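Side-chain contact in ornithine carbamoyltransferase (Gloeobacter violaceus, PDB 3GD5), which probably catalyses the reversible transfer of the carbamoyl group from carbamoyl phosphate to ornithine, giving citrulline and phosphate in arginine biosynthesis: residues 69-72 against 76-79. Residues are numbered along the deposited sequence; the frame is centred on the assembly and turned at random.
Sequences AMYQ and QVID
Q76 meets both Y71 and M70, with different parts of itself. Its side chain sets out away from the helix but bends back at chi2 (-54°), which helps to lay OE1 at the ring edge of Y71, near the ring plane and 3.8 Å from CE1. The same OE1 accepts the backbone N-H of V77, from N at 3.1 Å, with the donor above the carbonyl plane; the amide is long enough to fold back on this N-H while its oxygen rests beside the ring. A leucine here would probably leave the V77 N-H without this acceptor and the tyrosine edge without its polar neighbour. Q76 O lies 3.4 Å from CG of M70, whose unbranched chain can pass beside a backbone carbonyl. A short connection leads from helix 60-72 into strand 76-79, completing the right-handed beta-alpha-beta crossover that starts at strand 50-55 in the carbamoyl phosphate-binding domain. Next, V77 points at the helix, its branched CB suiting a strand. With CG2 anti to its carbonyl carbon, that methyl presses on CB of M70 at a tight 3.4 Å and also reaches CE1 of Y71, at 4.1 Å. The long flat ring of Y71 spans from the helix to Q76 and V77, and packs on Q76 of a third subunit.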
loop_
_atom_site.group_PDB
_atom_site.type_symbol
_atom_site.label_atom_id
_atom_site.label_comp_id
_atom_site.label_asym_id
_atom_site.label_seq_id
_atom_site.Cartn_x
_atom_site.Cartn_y
_atom_site.Cartn_z
ATOM N N ALA A 69 29.276 -7.379 -15.514
ATOM C CA ALA A 69 30.646 -7.774 -15.167
ATOM C C ALA A 69 30.738 -9.297 -15.144
ATOM O O ALA A 69 31.600 -9.890 -15.799
ATOM C CB ALA A 69 31.045 -7.201 -13.804
ATOM N N MET A 70 29.839 -9.933 -14.402
ATOM C CA MET A 70 29.835 -11.389 -14.326
ATOM C C MET A 70 29.566 -12.010 -15.703
ATOM O O MET A 70 30.144 -13.042 -16.051
ATOM C CB MET A 70 28.797 -11.861 -13.305
ATOM C CG MET A 70 28.870 -13.356 -13.009
ATOM S SD MET A 70 30.522 -13.901 -12.488
ATOM C CE MET A 70 30.082 -15.517 -11.718
ATOM N N TYR A 71 28.704 -11.386 -16.503
ATOM C CA TYR A 71 28.434 -11.928 -17.835
ATOM C C TYR A 71 29.685 -11.886 -18.721
ATOM O O TYR A 71 29.917 -12.788 -19.521
ATOM C CB TYR A 71 27.316 -11.158 -18.534
ATOM C CG TYR A 71 25.923 -11.445 -18.029
ATOM C CD1 TYR A 71 25.653 -12.561 -17.227
ATOM C CD2 TYR A 71 24.865 -10.605 -18.367
ATOM C CE1 TYR A 71 24.354 -12.825 -16.779
ATOM C CE2 TYR A 71 23.574 -10.855 -17.931
ATOM C CZ TYR A 71 23.323 -11.958 -17.144
ATOM O OH TYR A 71 22.032 -12.192 -16.733
ATOM N N GLN A 72 30.489 -10.839 -18.583
ATOM C CA GLN A 72 31.689 -10.732 -19.399
ATOM C C GLN A 72 32.768 -11.706 -18.953
ATOM O O GLN A 72 33.717 -11.957 -19.690
ATOM C CB GLN A 72 32.217 -9.297 -19.400
ATOM C CG GLN A 72 31.324 -8.369 -20.205
ATOM C CD GLN A 72 31.922 -7.001 -20.436
ATOM O OE1 GLN A 72 31.385 -6.203 -21.204
ATOM N NE2 GLN A 72 33.034 -6.722 -19.780
ATOM N N GLN A 76 27.103 -16.805 -14.573
ATOM C CA GLN A 76 25.689 -16.460 -14.498
ATOM C C GLN A 76 25.432 -15.599 -13.266
ATOM O O GLN A 76 26.278 -15.515 -12.373
ATOM C CB GLN A 76 24.815 -17.719 -14.461
ATOM C CG GLN A 76 24.227 -18.085 -15.826
ATOM C CD GLN A 76 23.454 -16.924 -16.459
ATOM O OE1 GLN A 76 22.813 -16.119 -15.763
ATOM N NE2 GLN A 76 23.501 -16.841 -17.780
ATOM N N VAL A 77 24.256 -14.974 -13.227
ATOM C CA VAL A 77 23.872 -14.091 -12.132
ATOM C C VAL A 77 22.421 -14.320 -11.712
ATOM O O VAL A 77 21.554 -14.579 -12.558
ATOM C CB VAL A 77 24.006 -12.609 -12.574
ATOM C CG1 VAL A 77 23.474 -11.684 -11.505
ATOM C CG2 VAL A 77 25.467 -12.288 -12.896
ATOM N N ILE A 78 22.155 -14.226 -10.411
ATOM C CA ILE A 78 20.789 -14.375 -9.907
ATOM C C ILE A 78 20.500 -13.315 -8.850
ATOM O O ILE A 78 21.294 -13.112 -7.926
ATOM C CB ILE A 78 20.541 -15.757 -9.267
ATOM C CG1 ILE A 78 20.903 -16.865 -10.255
ATOM C CG2 ILE A 78 19.061 -15.895 -8.887
ATOM C CD1 ILE A 78 20.719 -18.256 -9.697
ATOM N N ASP A 79 19.368 -12.630 -8.995
ATOM C CA ASP A 79 18.974 -11.608 -8.032
ATOM C C ASP A 79 18.151 -12.326 -6.968
ATOM O O ASP A 79 17.159 -12.976 -7.295
ATOM C CB ASP A 79 18.119 -10.532 -8.709
ATOM C CG ASP A 79 17.945 -9.291 -7.844
ATOM O OD1 ASP A 79 18.046 -9.403 -6.603
ATOM O OD2 ASP A 79 17.700 -8.202 -8.403
#